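Similar to hydroxylamine oxidoreductase (Kuenenia stuttgartiensis, PDB 6H5L) is a multihaem c-type cytochrome related to hydroxylamine oxidoreductase that probably acts as a nitrogen-compound reductase within a large anammox electron-transfer complex. Local coordinates at residues V27-S38 against M52-E61. Numbering follows the deposited sequence.
Sequences VYKDNVGLSEGS and MYWQPNRHYE. With HEC (heme c), chain C.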
ATOM      1  N   VAL A  27     -60.700 -16.879  -6.450  1.00 34.12           N
ATOM      2  CA  VAL A  27     -60.677 -16.464  -5.051  1.00 32.76           C
ATOM      3  C   VAL A  27     -59.276 -16.148  -4.557  1.00 29.61           C
ATOM      4  O   VAL A  27     -59.120 -15.765  -3.388  1.00 28.08           O
ATOM      5  CB  VAL A  27     -61.333 -17.522  -4.143  1.00 27.92           C
ATOM      6  CG1 VAL A  27     -62.790 -17.722  -4.526  1.00 34.60           C
ATOM      7  CG2 VAL A  27     -60.568 -18.836  -4.210  1.00 31.31           C
ATOM      8  N   TYR A  28     -58.251 -16.292  -5.398  1.00 31.85           N
ATOM      9  CA  TYR A  28     -56.888 -16.038  -4.946  1.00 30.32           C
ATOM     10  C   TYR A  28     -56.118 -15.103  -5.873  1.00 34.33           C
ATOM     11  O   TYR A  28     -55.233 -14.374  -5.414  1.00 33.52           O
ATOM     12  CB  TYR A  28     -56.130 -17.358  -4.774  1.00 29.64           C
ATOM     13  CG  TYR A  28     -56.356 -18.015  -3.429  1.00 30.54           C
ATOM     14  CD1 TYR A  28     -55.927 -17.402  -2.258  1.00 26.14           C
ATOM     15  CD2 TYR A  28     -56.994 -19.246  -3.329  1.00 34.46           C
ATOM     16  CE1 TYR A  28     -56.131 -17.994  -1.023  1.00 33.86           C
ATOM     17  CE2 TYR A  28     -57.201 -19.846  -2.096  1.00 27.82           C
ATOM     18  CZ  TYR A  28     -56.766 -19.216  -0.947  1.00 34.91           C
ATOM     19  OH  TYR A  28     -56.969 -19.804   0.281  1.00 26.03           O
ATOM     20  N   LYS A  29     -56.429 -15.105  -7.168  1.00 40.45           N
ATOM     21  CA  LYS A  29     -55.715 -14.242  -8.107  1.00 37.88           C
ATOM     22  C   LYS A  29     -56.538 -13.070  -8.619  1.00 33.93           C
ATOM     23  O   LYS A  29     -56.010 -11.960  -8.720  1.00 32.76           O
ATOM     24  CB  LYS A  29     -55.203 -15.044  -9.309  1.00 37.30           C
ATOM     25  CG  LYS A  29     -54.338 -14.201 -10.242  1.00 45.58           C
ATOM     26  CD  LYS A  29     -53.920 -14.937 -11.503  1.00 52.13           C
ATOM     27  CE  LYS A  29     -53.041 -14.040 -12.366  1.00 63.60           C
ATOM     28  NZ  LYS A  29     -52.596 -14.693 -13.628  1.00 63.26           N
ATOM     29  N   ASP A  30     -57.808 -13.291  -8.960  1.00 26.97           N
ATOM     30  CA  ASP A  30     -58.646 -12.223  -9.495  1.00 31.69           C
ATOM     31  C   ASP A  30     -58.671 -11.034  -8.542  1.00 32.51           C
ATOM     32  O   ASP A  30     -58.872 -11.190  -7.334  1.00 35.14           O
ATOM     33  CB  ASP A  30     -60.063 -12.735  -9.749  1.00 36.01           C
ATOM     34  CG  ASP A  30     -60.136 -13.668 -10.941  1.00 49.10           C
ATOM     35  OD1 ASP A  30     -59.101 -13.857 -11.618  1.00 45.98           O
ATOM     36  OD2 ASP A  30     -61.231 -14.211 -11.200  1.00 44.45           O
ATOM     37  N   ASN A  31     -58.459  -9.840  -9.091  1.00 28.23           N
ATOM     38  CA  ASN A  31     -58.247  -8.653  -8.269  1.00 29.09           C
ATOM     39  C   ASN A  31     -59.580  -8.134  -7.752  1.00 33.54           C
ATOM     40  O   ASN A  31     -60.313  -7.441  -8.460  1.00 46.03           O
ATOM     41  CB  ASN A  31     -57.514  -7.570  -9.049  1.00 29.93           C
ATOM     42  CG  ASN A  31     -57.247  -6.329  -8.211  1.00 28.10           C
ATOM     43  OD1 ASN A  31     -58.018  -5.370  -8.236  1.00 27.59           O
ATOM     44  ND2 ASN A  31     -56.152  -6.347  -7.456  1.00 21.49           N
ATOM     45  N   VAL A  32     -59.894  -8.480  -6.507  1.00 34.01           N
ATOM     46  CA  VAL A  32     -60.825  -7.694  -5.713  1.00 22.19           C
ATOM     47  C   VAL A  32     -60.010  -6.538  -5.152  1.00 34.24           C
ATOM     48  O   VAL A  32     -58.780  -6.521  -5.275  1.00 42.89           O
ATOM     49  CB  VAL A  32     -61.485  -8.524  -4.597  1.00 36.75           C
ATOM     50  CG1 VAL A  32     -62.171  -9.747  -5.184  1.00 26.35           C
ATOM     51  CG2 VAL A  32     -60.454  -8.930  -3.558  1.00 34.61           C
ATOM     52  N   GLY A  33     -60.671  -5.552  -4.564  1.00 34.96           N
ATOM     53  CA  GLY A  33     -59.920  -4.505  -3.901  1.00 45.49           C
ATOM     54  C   GLY A  33     -59.564  -4.924  -2.492  1.00 42.69           C
ATOM     55  O   GLY A  33     -59.155  -6.066  -2.262  1.00 31.52           O
ATOM     56  N   LEU A  34     -59.693  -4.004  -1.541  1.00 41.58           N
ATOM     57  CA  LEU A  34     -59.827  -4.366  -0.138  1.00 36.17           C
ATOM     58  C   LEU A  34     -61.273  -4.667   0.220  1.00 33.46           C
ATOM     59  O   LEU A  34     -61.595  -4.823   1.402  1.00 45.19           O
ATOM     60  CB  LEU A  34     -59.282  -3.249   0.756  1.00 28.52           C
ATOM     61  CG  LEU A  34     -57.767  -3.048   0.764  1.00 31.53           C
ATOM     62  CD1 LEU A  34     -57.397  -1.894   1.677  1.00 22.28           C
ATOM     63  CD2 LEU A  34     -57.065  -4.325   1.197  1.00 23.13           C
ATOM     64  N   SER A  35     -62.147  -4.746  -0.787  1.00 32.12           N
ATOM     65  CA  SER A  35     -63.580  -4.934  -0.615  1.00 37.82           C
ATOM     66  C   SER A  35     -63.961  -6.363  -0.261  1.00 37.31           C
ATOM     67  O   SER A  35     -65.134  -6.617   0.030  1.00 38.46           O
ATOM     68  CB  SER A  35     -64.311  -4.519  -1.896  1.00 40.71           C
ATOM     69  OG  SER A  35     -63.843  -5.261  -3.011  1.00 47.99           O
ATOM     70  N   GLU A  36     -63.012  -7.293  -0.273  1.00 35.33           N
ATOM     71  CA  GLU A  36     -63.334  -8.704  -0.125  1.00 29.51           C
ATOM     72  C   GLU A  36     -62.119  -9.415   0.453  1.00 29.51           C
ATOM     73  O   GLU A  36     -61.046  -8.827   0.605  1.00 29.44           O
ATOM     74  CB  GLU A  36     -63.752  -9.305  -1.471  1.00 35.11           C
ATOM     75  CG  GLU A  36     -64.680 -10.498  -1.380  1.00 31.00           C
ATOM     76  CD  GLU A  36     -65.039 -11.053  -2.745  1.00 36.47           C
ATOM     77  OE1 GLU A  36     -65.286 -10.251  -3.671  1.00 28.74           O
ATOM     78  OE2 GLU A  36     -65.062 -12.292  -2.896  1.00 46.40           O
ATOM     79  N   GLY A  37     -62.300 -10.687   0.777  1.00 27.49           N
ATOM     80  CA  GLY A  37     -61.237 -11.519   1.316  1.00 25.75           C
ATOM     81  C   GLY A  37     -60.546 -12.328   0.240  1.00 27.35           C
ATOM     82  O   GLY A  37     -60.299 -11.842  -0.869  1.00 22.29           O
ATOM     83  N   SER A  38     -60.236 -13.580   0.570  1.00 23.10           N
ATOM     84  CA  SER A  38     -59.601 -14.494  -0.369  1.00 28.71           C
ATOM     85  C   SER A  38     -59.862 -15.920   0.089  1.00 28.83           C
ATOM     86  O   SER A  38     -60.133 -16.175   1.265  1.00 36.19           O
ATOM     87  CB  SER A  38     -58.095 -14.235  -0.488  1.00 26.76           C
ATOM     88  OG  SER A  38     -57.440 -14.484   0.744  1.00 29.80           O
ATOM     89  N   MET A  52     -52.724  -5.167   0.161  1.00 25.63           N
ATOM     90  CA  MET A  52     -52.314  -4.524  -1.083  1.00 23.68           C
ATOM     91  C   MET A  52     -50.871  -4.866  -1.419  1.00 31.39           C
ATOM     92  O   MET A  52     -50.535  -5.121  -2.584  1.00 32.11           O
ATOM     93  CB  MET A  52     -52.467  -3.005  -0.980  1.00 26.20           C
ATOM     94  CG  MET A  52     -53.884  -2.475  -0.935  1.00 27.16           C
ATOM     95  SD  MET A  52     -53.845  -0.672  -0.962  1.00 22.45           S
ATOM     96  CE  MET A  52     -55.588  -0.280  -0.942  1.00 44.56           C
ATOM     97  N   TYR A  53     -50.005  -4.874  -0.405  1.00 29.12           N
ATOM     98  CA  TYR A  53     -48.587  -5.140  -0.591  1.00 24.14           C
ATOM     99  C   TYR A  53     -48.211  -6.597  -0.364  1.00 21.74           C
ATOM    100  O   TYR A  53     -47.292  -7.091  -1.021  1.00 28.06           O
ATOM    101  CB  TYR A  53     -47.761  -4.249   0.346  1.00 22.61           C
ATOM    102  CG  TYR A  53     -48.000  -2.765   0.146  1.00 21.51           C
ATOM    103  CD1 TYR A  53     -47.306  -2.054  -0.828  1.00 22.71           C
ATOM    104  CD2 TYR A  53     -48.916  -2.075   0.931  1.00 23.77           C
ATOM    105  CE1 TYR A  53     -47.523  -0.698  -1.015  1.00 15.87           C
ATOM    106  CE2 TYR A  53     -49.137  -0.721   0.751  1.00 16.71           C
ATOM    107  CZ  TYR A  53     -48.439  -0.037  -0.222  1.00 18.15           C
ATOM    108  OH  TYR A  53     -48.660   1.310  -0.400  1.00 24.83           O
ATOM    109  N   TRP A  54     -48.899  -7.306   0.536  1.00 25.05           N
ATOM    110  CA  TRP A  54     -48.537  -8.698   0.784  1.00 27.57           C
ATOM    111  C   TRP A  54     -48.995  -9.600  -0.357  1.00 25.80           C
ATOM    112  O   TRP A  54     -48.291 -10.546  -0.729  1.00 25.14           O
ATOM    113  CB  TRP A  54     -49.116  -9.181   2.116  1.00 22.21           C
ATOM    114  CG  TRP A  54     -48.805  -8.346   3.346  1.00 22.66           C
ATOM    115  CD1 TRP A  54     -49.622  -8.171   4.425  1.00 25.15           C
ATOM    116  CD2 TRP A  54     -47.607  -7.597   3.629  1.00 27.89           C
ATOM    117  NE1 TRP A  54     -49.017  -7.366   5.355  1.00 23.75           N
ATOM    118  CE2 TRP A  54     -47.783  -6.996   4.892  1.00 24.80           C
ATOM    119  CE3 TRP A  54     -46.410  -7.373   2.939  1.00 24.64           C
ATOM    120  CZ2 TRP A  54     -46.810  -6.187   5.478  1.00 21.31           C
ATOM    121  CZ3 TRP A  54     -45.445  -6.569   3.522  1.00 20.41           C
ATOM    122  CH2 TRP A  54     -45.652  -5.987   4.780  1.00 23.43           C
ATOM    123  N   GLN A  55     -50.172  -9.330  -0.919  1.00 25.07           N
ATOM    124  CA  GLN A  55     -50.750 -10.147  -1.989  1.00 28.08           C
ATOM    125  C   GLN A  55     -51.282  -9.208  -3.062  1.00 29.50           C
ATOM    126  O   GLN A  55     -52.489  -8.943  -3.142  1.00 29.41           O
ATOM    127  CB  GLN A  55     -51.852 -11.061  -1.448  1.00 30.38           C
ATOM    128  CG  GLN A  55     -52.362 -12.090  -2.436  1.00 26.66           C
ATOM    129  CD  GLN A  55     -51.524 -13.355  -2.455  1.00 23.65           C
ATOM    130  OE1 GLN A  55     -50.454 -13.419  -1.849  1.00 30.73           O
ATOM    131  NE2 GLN A  55     -52.017 -14.375  -3.147  1.00 21.77           N
ATOM    132  N   PRO A  56     -50.395  -8.674  -3.911  1.00 20.87           N
ATOM    133  CA  PRO A  56     -50.818  -7.597  -4.826  1.00 26.21           C
ATOM    134  C   PRO A  56     -51.848  -8.022  -5.859  1.00 29.79           C
ATOM    135  O   PRO A  56     -52.803  -7.274  -6.105  1.00 25.79           O
ATOM    136  CB  PRO A  56     -49.499  -7.167  -5.486  1.00 24.57           C
ATOM    137  CG  PRO A  56     -48.431  -7.629  -4.548  1.00 23.03           C
ATOM    138  CD  PRO A  56     -48.943  -8.905  -3.964  1.00 17.91           C
ATOM    139  N   ASN A  57     -51.676  -9.188  -6.490  1.00 24.31           N
ATOM    140  CA  ASN A  57     -52.620  -9.622  -7.518  1.00 24.31           C
ATOM    141  C   ASN A  57     -54.054  -9.609  -7.005  1.00 27.30           C
ATOM    142  O   ASN A  57     -54.969  -9.158  -7.703  1.00 25.25           O
ATOM    143  CB  ASN A  57     -52.256 -11.022  -8.017  1.00 22.42           C
ATOM    144  CG  ASN A  57     -51.154 -11.006  -9.060  1.00 36.86           C
ATOM    145  OD1 ASN A  57     -50.954 -10.007  -9.753  1.00 34.11           O
ATOM    146  ND2 ASN A  57     -50.443 -12.122  -9.190  1.00 26.90           N
ATOM    147  N   ARG A  58     -54.264 -10.088  -5.781  1.00 27.46           N
ATOM    148  CA  ARG A  58     -55.613 -10.204  -5.248  1.00 30.94           C
ATOM    149  C   ARG A  58     -56.116  -8.899  -4.642  1.00 28.96           C
ATOM    150  O   ARG A  58     -57.321  -8.635  -4.686  1.00 29.10           O
ATOM    151  CB  ARG A  58     -55.664 -11.323  -4.208  1.00 29.52           C
ATOM    152  CG  ARG A  58     -57.003 -11.496  -3.501  1.00 28.59           C
ATOM    153  CD  ARG A  58     -58.061 -12.099  -4.408  1.00 30.92           C
ATOM    154  NE  ARG A  58     -59.305 -12.359  -3.689  1.00 35.04           N
ATOM    155  CZ  ARG A  58     -60.396 -12.868  -4.251  1.00 30.08           C
ATOM    156  NH1 ARG A  58     -60.398 -13.171  -5.541  1.00 33.44           N
ATOM    157  NH2 ARG A  58     -61.485 -13.072  -3.522  1.00 26.25           N
ATOM    158  N   HIS A  59     -55.230  -8.066  -4.089  1.00 23.82           N
ATOM    159  CA  HIS A  59     -55.673  -6.995  -3.206  1.00 27.39           C
ATOM    160  C   HIS A  59     -55.071  -5.618  -3.460  1.00 22.54           C
ATOM    161  O   HIS A  59     -55.414  -4.682  -2.730  1.00 21.39           O
ATOM    162  CB  HIS A  59     -55.404  -7.377  -1.740  1.00 26.15           C
ATOM    163  CG  HIS A  59     -56.256  -8.504  -1.244  1.00 30.94           C
ATOM    164  ND1 HIS A  59     -57.634  -8.461  -1.268  1.00 25.94           N
ATOM    165  CD2 HIS A  59     -55.926  -9.701  -0.703  1.00 25.20           C
ATOM    166  CE1 HIS A  59     -58.115  -9.587  -0.771  1.00 29.71           C
ATOM    167  NE2 HIS A  59     -57.100 -10.355  -0.417  1.00 30.31           N
ATOM    168  N   TYR A  60     -54.195  -5.450  -4.446  1.00 29.65           N
ATOM    169  CA  TYR A  60     -53.615  -4.131  -4.662  1.00 23.15           C
ATOM    170  C   TYR A  60     -54.632  -3.187  -5.293  1.00 25.82           C
ATOM    171  O   TYR A  60     -55.453  -3.593  -6.120  1.00 26.11           O
ATOM    172  CB  TYR A  60     -52.366  -4.213  -5.540  1.00 29.17           C
ATOM    173  CG  TYR A  60     -51.665  -2.881  -5.698  1.00 28.05           C
ATOM    174  CD1 TYR A  60     -50.964  -2.314  -4.642  1.00 28.42           C
ATOM    175  CD2 TYR A  60     -51.712  -2.187  -6.900  1.00 24.89           C
ATOM    176  CE1 TYR A  60     -50.326  -1.095  -4.778  1.00 24.27           C
ATOM    177  CE2 TYR A  60     -51.074  -0.968  -7.047  1.00 28.36           C
ATOM    178  CZ  TYR A  60     -50.382  -0.428  -5.982  1.00 26.79           C
ATOM    179  OH  TYR A  60     -49.745   0.784  -6.119  1.00 27.09           O
ATOM    180  N   GLU A  61     -54.577  -1.922  -4.888  1.00 24.86           N
ATOM    181  CA  GLU A  61     -55.393  -0.853  -5.439  1.00 30.17           C
ATOM    182  C   GLU A  61     -54.495   0.305  -5.842  1.00 33.56           C
ATOM    183  O   GLU A  61     -53.437   0.512  -5.240  1.00 31.39           O
ATOM    184  CB  GLU A  61     -56.439  -0.365  -4.427  1.00 28.28           C
ATOM    185  CG  GLU A  61     -57.483  -1.404  -4.057  1.00 30.59           C
ATOM    186  CD  GLU A  61     -58.462  -0.897  -3.016  1.00 32.95           C
ATOM    187  OE1 GLU A  61     -58.323   0.267  -2.587  1.00 22.32           O
ATOM    188  OE2 GLU A  61     -59.369  -1.661  -2.624  1.00 35.48           O
TER
HETATM  189 FE   HEC C 601     -43.693   7.733  -7.495  1.00 26.03          FE
HETATM  190  CHA HEC C 601     -45.494   6.562  -4.838  1.00 22.46           C
HETATM  191  CHB HEC C 601     -43.156   4.508  -8.557  1.00 28.48           C
HETATM  192  CHC HEC C 601     -42.388   8.921 -10.412  1.00 28.03           C
HETATM  193  CHD HEC C 601     -43.381  10.815  -6.060  1.00 25.75           C
HETATM  194  NA  HEC C 601     -44.249   5.877  -6.840  1.00 16.57           N
HETATM  195  C1A HEC C 601     -44.949   5.614  -5.677  1.00 23.34           C
HETATM  196  C2A HEC C 601     -45.012   4.174  -5.504  1.00 27.32           C
HETATM  197  C3A HEC C 601     -44.363   3.609  -6.529  1.00 31.93           C
HETATM  198  C4A HEC C 601     -43.871   4.667  -7.391  1.00 25.04           C
HETATM  199  CMA HEC C 601     -44.165   2.096  -6.768  1.00 22.02           C
HETATM  200  CAA HEC C 601     -45.702   3.441  -4.330  1.00 20.49           C
HETATM  201  CBA HEC C 601     -47.080   2.918  -4.721  1.00 18.23           C
HETATM  202  CGA HEC C 601     -47.744   2.356  -3.489  1.00 26.40           C
HETATM  203  O1A HEC C 601     -47.205   2.564  -2.372  1.00 24.75           O
HETATM  204  O2A HEC C 601     -48.811   1.703  -3.619  1.00 26.07           O
HETATM  205  NB  HEC C 601     -42.852   6.869  -9.149  1.00 22.37           N
HETATM  206  C1B HEC C 601     -42.860   5.519  -9.445  1.00 25.10           C
HETATM  207  C2B HEC C 601     -42.515   5.364 -10.844  1.00 25.48           C
HETATM  208  C3B HEC C 601     -42.295   6.583 -11.353  1.00 29.18           C
HETATM  209  C4B HEC C 601     -42.507   7.553 -10.299  1.00 26.14           C
HETATM  210  CMB HEC C 601     -42.398   4.009 -11.580  1.00 27.93           C
HETATM  211  CAB HEC C 601     -41.897   6.936 -12.804  1.00 19.12           C
HETATM  212  CBB HEC C 601     -43.045   6.628 -13.792  1.00 34.87           C
HETATM  213  NC  HEC C 601     -42.943   9.531  -8.098  1.00 24.46           N
HETATM  214  C1C HEC C 601     -42.586   9.831  -9.397  1.00 24.60           C
HETATM  215  C2C HEC C 601     -42.573  11.272  -9.541  1.00 25.20           C
HETATM  216  C3C HEC C 601     -42.732  11.803  -8.312  1.00 23.18           C
HETATM  217  C4C HEC C 601     -43.041  10.715  -7.395  1.00 20.46           C
HETATM  218  CMC HEC C 601     -42.067  11.988 -10.818  1.00 17.98           C
HETATM  219  CAC HEC C 601     -42.707  13.306  -7.929  1.00 26.76           C
HETATM  220  CBC HEC C 601     -43.773  14.119  -8.698  1.00 20.09           C
HETATM  221  ND  HEC C 601     -44.328   8.559  -5.696  1.00 23.57           N
HETATM  222  C1D HEC C 601     -44.119   9.890  -5.343  1.00 20.75           C
HETATM  223  C2D HEC C 601     -44.810  10.141  -4.095  1.00 19.15           C
HETATM  224  C3D HEC C 601     -45.474   8.812  -3.711  1.00 22.32           C
HETATM  225  C4D HEC C 601     -45.118   7.888  -4.765  1.00 26.63           C
HETATM  226  CMD HEC C 601     -44.868  11.469  -3.314  1.00 11.11           C
HETATM  227  CAD HEC C 601     -46.340   8.525  -2.463  1.00 18.69           C
HETATM  228  CBD HEC C 601     -47.795   8.390  -2.904  1.00 17.96           C
HETATM  229  CGD HEC C 601     -48.696   8.088  -1.736  1.00 24.73           C
HETATM  230  O1D HEC C 601     -49.919   7.902  -1.966  1.00 27.05           O
HETATM  231  O2D HEC C 601     -48.200   8.031  -0.582  1.00 27.83           O
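Arg58 reaches into the curve of loop 27-38, starting against Tyr28, and its atoms can be followed outward one by one. CB lies 3.3 Å from Tyr28 O; with CG anti to the backbone N (chi1 176°), the bend at chi2 (72°) brings CD to 3.2 Å from Asp30 O. At the end, NE and NH2 grip Gly37 O side-on, at 3.0 Å from NE and 3.2 Å from NH2, with that oxygen almost exactly in the guanidinium plane. NH1 bonds Ala26 O and, weakly, Asp30 O, while NH2 also faces Glu36 OE2, itself hydrogen-bonded to Thr42, in a long salt bridge. Val27 O sits over the centre of one guanidinium face and Val32 CG1 over the other, which restricts the rotation of the group. With an alanine here, Gly37 O loses both of these donors, and the loop is likely to be held less firmly around a gap between Val27 and Val32. Next along, His59 ND1 points in its ring plane straight at Gly33 O (3.0 Å, N-H...O 175°). The amide of Asn31 spans two carbonyls with ND2, meeting Tyr60 O on a lone pair and Asn57 O from above its carbonyl plane. Leu34 N-H meets Glu61 OE2 on its anti side, tilted out of the carboxylate plane. Beyond the loop, Tyr53 OH and Tyr60 OH each donate to one heme c propionate, at O1A and O2A respectively (both 2.8 Å). Side-chain bonds to backbone groups thus tie the N-terminal loop to segment 52-61, whose two tyrosines hold a propionate in a haem pocket of this multihaem cytochrome c.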